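Side-chain contacts in acyl-CoA thioesterase YbgC (Helicobacter pylori, PDB 2PZH), which hydrolyses the thioester bond of acyl-CoAs, preferring long-chain fatty acyl-CoAs and benzoyl-CoA to shorter-chain ones, and may act in phospholipid metabolism: residues T72-K75 / F81-L84; A30-F35 / V40-E45. One frame throughout, in Å; residues are numbered along the deposited sequence.

Contact 1 (T72-K75 / F81-L84); sequences TQIK and FVVL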
loop_
_atom_site.group_PDB
_atom_site.type_symbol
_atom_site.label_atom_id
_atom_site.label_comp_id
_atom_site.label_asym_id
_atom_site.label_seq_id
_atom_site.Cartn_x
_atom_site.Cartn_y
_atom_site.Cartn_z
ATOM N N THR A 72 -5.895 19.537 -10.488
ATOM C CA THR A 72 -5.748 20.213 -9.211
ATOM C C THR A 72 -5.969 21.736 -9.320
ATOM O O THR A 72 -5.451 22.373 -10.236
ATOM C CB THR A 72 -4.355 19.958 -8.643
ATOM O OG1 THR A 72 -4.134 18.542 -8.537
ATOM C CG2 THR A 72 -4.205 20.588 -7.272
ATOM N N GLN A 73 -6.716 22.298 -8.378
ATOM C CA GLN A 73 -6.877 23.754 -8.311
ATOM C C GLN A 73 -6.853 24.278 -6.863
ATOM O O GLN A 73 -7.186 23.561 -5.938
ATOM C CB GLN A 73 -8.133 24.197 -9.061
ATOM C CG GLN A 73 -9.451 23.947 -8.368
ATOM C CD GLN A 73 -10.621 24.488 -9.179
ATOM O OE1 GLN A 73 -10.477 24.770 -10.372
ATOM N NE2 GLN A 73 -11.774 24.651 -8.535
ATOM N N ILE A 74 -6.428 25.523 -6.678
ATOM C CA ILE A 74 -6.455 26.139 -5.361
ATOM C C ILE A 74 -7.855 26.702 -5.104
ATOM O O ILE A 74 -8.323 27.575 -5.826
ATOM C CB ILE A 74 -5.413 27.283 -5.231
ATOM C CG1 ILE A 74 -4.003 26.804 -5.615
ATOM C CG2 ILE A 74 -5.440 27.863 -3.826
ATOM C CD1 ILE A 74 -3.458 25.666 -4.778
ATOM N N LYS A 75 -8.530 26.183 -4.087
ATOM C CA LYS A 75 -9.836 26.669 -3.706
ATOM C C LYS A 75 -9.614 27.991 -2.997
ATOM O O LYS A 75 -10.231 29.015 -3.333
ATOM C CB LYS A 75 -10.495 25.675 -2.739
ATOM C CG LYS A 75 -12.016 25.662 -2.729
ATOM C CD LYS A 75 -12.550 24.894 -3.946
ATOM C CE LYS A 75 -13.761 24.035 -3.613
ATOM N NZ LYS A 75 -14.919 24.870 -3.188
ATOM N N PHE A 81 -3.028 28.501 5.840
ATOM C CA PHE A 81 -3.524 27.254 5.260
ATOM C C PHE A 81 -3.852 27.354 3.772
ATOM O O PHE A 81 -3.957 28.449 3.202
ATOM C CB PHE A 81 -4.714 26.694 6.074
ATOM C CG PHE A 81 -6.011 27.441 5.881
ATOM C CD1 PHE A 81 -6.776 27.256 4.737
ATOM C CD2 PHE A 81 -6.485 28.303 6.858
ATOM C CE1 PHE A 81 -7.970 27.925 4.556
ATOM C CE2 PHE A 81 -7.686 28.977 6.687
ATOM C CZ PHE A 81 -8.431 28.788 5.532
ATOM N N VAL A 82 -3.989 26.197 3.134
ATOM C CA VAL A 82 -4.433 26.163 1.755
ATOM C C VAL A 82 -5.481 25.073 1.587
ATOM O O VAL A 82 -5.378 24.003 2.198
ATOM C CB VAL A 82 -3.249 25.925 0.795
ATOM C CG1 VAL A 82 -2.491 24.628 1.176
ATOM C CG2 VAL A 82 -3.717 25.930 -0.667
ATOM N N VAL A 83 -6.497 25.349 0.779
ATOM C CA VAL A 83 -7.477 24.337 0.455
ATOM C C VAL A 83 -7.395 24.043 -1.031
ATOM O O VAL A 83 -7.463 24.948 -1.867
ATOM C CB VAL A 83 -8.909 24.760 0.845
ATOM C CG1 VAL A 83 -9.910 23.680 0.463
ATOM C CG2 VAL A 83 -8.997 25.069 2.348
ATOM N N LEU A 84 -7.250 22.765 -1.360
ATOM C CA LEU A 84 -7.146 22.336 -2.743
ATOM C C LEU A 84 -8.365 21.543 -3.155
ATOM O O LEU A 84 -8.911 20.756 -2.369
ATOM C CB LEU A 84 -5.920 21.447 -2.950
ATOM C CG LEU A 84 -4.539 22.093 -2.954
ATOM C CD1 LEU A 84 -4.097 22.351 -1.559
ATOM C CD2 LEU A 84 -3.527 21.185 -3.652
#
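With chi1 at -54° and chi2 at -60°, Ile74 folds CD1 over toward Leu84, while its CG2 branch, anti to the backbone N, faces Val82. The branched side chains of Ile74 and Leu84 point the same way from the sheet and lie side by side, with Ile74 CD1 4.2 Å from Leu84 CG. Val82 meets Ile74 at about a right angle: its CG2 touches Ile74 CG2 at 4.1 Å and sits equally close to Ile74 CD1, so one methyl of Val82 touches both methyls of Ile74. At the far side of Leu84 the packing is closer, Thr72 CG2 resting on Leu84 CD2 at 3.7 Å. The aliphatic surface thus runs from Thr72 through Leu84 and Ile74 to Val82. Ile74 and Leu84 form a non-hydrogen-bonded antiparallel pair, and a CA-H...O contact of 3.4 Å from Leu84 CA to Gln73 O adds a weak tie beside it. The hydrogen bond between the segments lies one residue on, Lys75 N to Val83 O at 2.8 Å; it is bent, 143° at the hydrogen, where the chain turns a corner at Lys75. There Lys75 CB packs on Val83 CG1 at 3.8 Å, and the bent lysine chain then leads its end away, toward a long, weak ion pair with Glu108. This is a twisted antiparallel hairpin of the hot-dog fold. Strand 81-92 is flanked on its other edge by strand 102-114, where Phe111 packs on Val82 and Leu84. Thr72 OG1 is hydrogen-bonded to Gln86 of strand 81-92, and helix 22-36 lies over the Thr72 and Leu84 side chains.

Contact 2 (A30-F35 / V40-E45); sequences ARSEFF and VLPENE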
loop_
_atom_site.group_PDB
_atom_site.type_symbol
_atom_site.label_atom_id
_atom_site.label_comp_id
_atom_site.label_asym_id
_atom_site.label_seq_id
_atom_site.Cartn_x
_atom_site.Cartn_y
_atom_site.Cartn_z
ATOM N N ALA A 30 -0.071 14.063 -7.230
ATOM C CA ALA A 30 -0.325 15.311 -7.995
ATOM C C ALA A 30 0.204 16.566 -7.295
ATOM O O ALA A 30 0.832 17.448 -7.924
ATOM C CB ALA A 30 -1.827 15.470 -8.282
ATOM N N ARG A 31 -0.088 16.656 -6.004
ATOM C CA ARG A 31 0.340 17.768 -5.187
ATOM C C ARG A 31 1.859 17.823 -5.097
ATOM O O ARG A 31 2.459 18.881 -5.344
ATOM C CB ARG A 31 -0.256 17.682 -3.785
ATOM C CG ARG A 31 -1.765 17.619 -3.766
ATOM C CD ARG A 31 -2.282 17.863 -2.361
ATOM N NE ARG A 31 -1.973 16.804 -1.408
ATOM C CZ ARG A 31 -2.746 15.733 -1.217
ATOM N NH1 ARG A 31 -3.840 15.572 -1.940
ATOM N NH2 ARG A 31 -2.428 14.828 -0.310
ATOM N N SER A 32 2.480 16.689 -4.769
ATOM C CA SER A 32 3.939 16.634 -4.618
ATOM C C SER A 32 4.662 16.914 -5.944
ATOM O O SER A 32 5.681 17.601 -5.976
ATOM C CB SER A 32 4.393 15.302 -4.027
ATOM O OG SER A 32 4.082 15.232 -2.635
ATOM N N GLU A 33 4.125 16.407 -7.041
ATOM C CA GLU A 33 4.775 16.626 -8.324
ATOM C C GLU A 33 4.855 18.126 -8.679
ATOM O O GLU A 33 5.795 18.546 -9.336
ATOM C CB GLU A 33 4.106 15.817 -9.429
ATOM C CG GLU A 33 4.907 15.763 -10.739
ATOM C CD GLU A 33 6.218 14.979 -10.636
ATOM O OE1 GLU A 33 6.407 14.189 -9.681
ATOM O OE2 GLU A 33 7.070 15.143 -11.534
ATOM N N PHE A 34 3.894 18.930 -8.239
ATOM C CA PHE A 34 3.985 20.382 -8.502
ATOM C C PHE A 34 5.275 20.961 -7.904
ATOM O O PHE A 34 5.899 21.871 -8.487
ATOM C CB PHE A 34 2.777 21.138 -7.938
ATOM C CG PHE A 34 1.542 21.038 -8.793
ATOM C CD1 PHE A 34 1.498 21.622 -10.054
ATOM C CD2 PHE A 34 0.418 20.374 -8.328
ATOM C CE1 PHE A 34 0.354 21.532 -10.836
ATOM C CE2 PHE A 34 -0.722 20.278 -9.102
ATOM C CZ PHE A 34 -0.762 20.867 -10.355
ATOM N N PHE A 35 5.663 20.445 -6.735
ATOM C CA PHE A 35 6.894 20.876 -6.111
ATOM C C PHE A 35 8.073 20.222 -6.805
ATOM O O PHE A 35 9.013 20.901 -7.181
ATOM C CB PHE A 35 6.916 20.561 -4.623
ATOM C CG PHE A 35 5.894 21.318 -3.830
ATOM C CD1 PHE A 35 6.265 22.412 -3.063
ATOM C CD2 PHE A 35 4.562 20.933 -3.847
ATOM C CE1 PHE A 35 5.326 23.109 -2.316
ATOM C CE2 PHE A 35 3.609 21.630 -3.101
ATOM C CZ PHE A 35 3.995 22.723 -2.339
ATOM N N VAL A 40 11.975 21.134 -6.005
ATOM C CA VAL A 40 11.963 21.221 -4.548
ATOM C C VAL A 40 11.089 20.120 -3.963
ATOM O O VAL A 40 10.262 19.533 -4.671
ATOM C CB VAL A 40 11.495 22.614 -4.053
ATOM C CG1 VAL A 40 12.507 23.687 -4.441
ATOM C CG2 VAL A 40 10.115 22.958 -4.599
ATOM N N LEU A 41 11.288 19.826 -2.680
ATOM C CA LEU A 41 10.389 18.934 -1.956
ATOM C C LEU A 41 9.307 19.800 -1.307
ATOM O O LEU A 41 9.532 20.994 -1.066
ATOM C CB LEU A 41 11.155 18.130 -0.892
ATOM C CG LEU A 41 12.392 17.323 -1.313
ATOM C CD1 LEU A 41 12.957 16.527 -0.130
ATOM C CD2 LEU A 41 12.111 16.389 -2.480
ATOM N N PRO A 42 8.118 19.222 -1.045
ATOM C CA PRO A 42 7.039 19.997 -0.415
ATOM C C PRO A 42 7.208 20.119 1.097
ATOM O O PRO A 42 6.249 19.946 1.857
ATOM C CB PRO A 42 5.787 19.192 -0.754
ATOM C CG PRO A 42 6.263 17.795 -0.883
ATOM C CD PRO A 42 7.700 17.838 -1.342
ATOM N N GLU A 43 8.431 20.427 1.511
ATOM C CA GLU A 43 8.780 20.603 2.916
ATOM C C GLU A 43 10.062 21.419 2.938
ATOM O O GLU A 43 10.764 21.497 1.922
ATOM C CB GLU A 43 9.003 19.242 3.587
ATOM C CG GLU A 43 9.895 18.300 2.786
ATOM C CD GLU A 43 10.195 16.987 3.504
ATOM O OE1 GLU A 43 11.078 16.977 4.394
ATOM O OE2 GLU A 43 9.574 15.960 3.154
ATOM N N ASN A 44 10.370 22.037 4.074
ATOM C CA ASN A 44 11.587 22.848 4.172
ATOM C C ASN A 44 12.308 22.702 5.516
ATOM O O ASN A 44 11.924 21.871 6.344
ATOM C CB ASN A 44 11.309 24.321 3.823
ATOM C CG ASN A 44 10.756 25.117 4.994
ATOM O OD1 ASN A 44 10.125 24.570 5.895
ATOM N ND2 ASN A 44 10.996 26.427 4.983
ATOM N N GLU A 45 13.344 23.518 5.724
ATOM C CA GLU A 45 14.263 23.354 6.860
ATOM C C GLU A 45 13.616 23.372 8.254
ATOM O O GLU A 45 14.157 22.775 9.190
ATOM C CB GLU A 45 15.417 24.367 6.786
ATOM C CG GLU A 45 15.296 25.574 7.725
ATOM C CD GLU A 45 14.376 26.675 7.200
ATOM O OE1 GLU A 45 13.775 26.507 6.115
ATOM O OE2 GLU A 45 14.253 27.719 7.882
#
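Pro42 sets the CA-CB edge of its ring over one face of Phe35, with CB 3.8 Å from the ring centroid and only 13° off the normal, a CH-pi contact over the middle of the ring. Pro42 CA rests on the same ring, 3.7 Å from CD1 of Phe35. The phenyl reaches this place with its CG anti to the carbonyl carbon (chi1 -65°), and an edge of the ring meets Arg31 O one turn back in the helix. Beyond the ring, Pro42 CG approaches Ser32 OG at 3.8 Å, a packing contact; the hydroxyl itself is hydrogen-bonded to Glu28. These three residues are buried, whereas the Val40 side is more open to solvent: its CG2 lies at the ring edge, 4.0 Å from Phe35 CB. Val40 N donates to Phe35 O over 3.2 Å, nearly straight at the hydrogen but 47° out of the carbonyl plane. Farther along, Glu43 turns from the helix to form a salt bridge with Arg116 and a hydrogen bond with Tyr9 of the second subunit. The same Tyr9 of the second subunit also packs on Ser32 and Pro42. Pro42 is the centre of an inverse gamma turn, which presents its CA and CB to the aromatic face. Proline C-H groups over a phenyl, with one backbone bond beside them, imply a largely apolar junction, while Glu43 finds its charged partner outside the two segments.

Contact 2 closes before contact 1 opens along the chain, and their centres are 14 Å apart. They meet directly where helix 22-36 lies against the sheet: Phe34 CE2 packs on Thr72 CB at 3.7 Å, and Arg31 CD on Leu84 CD2 at 3.8 Å. Contact 1 joins strands 67-77 and 81-92 within the antiparallel sheet, whereas contact 2 ties the C-terminal end of the helix to the segment entering strand 43-44. Together they describe the hot-dog plan, a long helix wrapped by a curved antiparallel sheet. The second and third subunits of the tetramer reach contact 2, whereas no other chain touches the segments of contact 1.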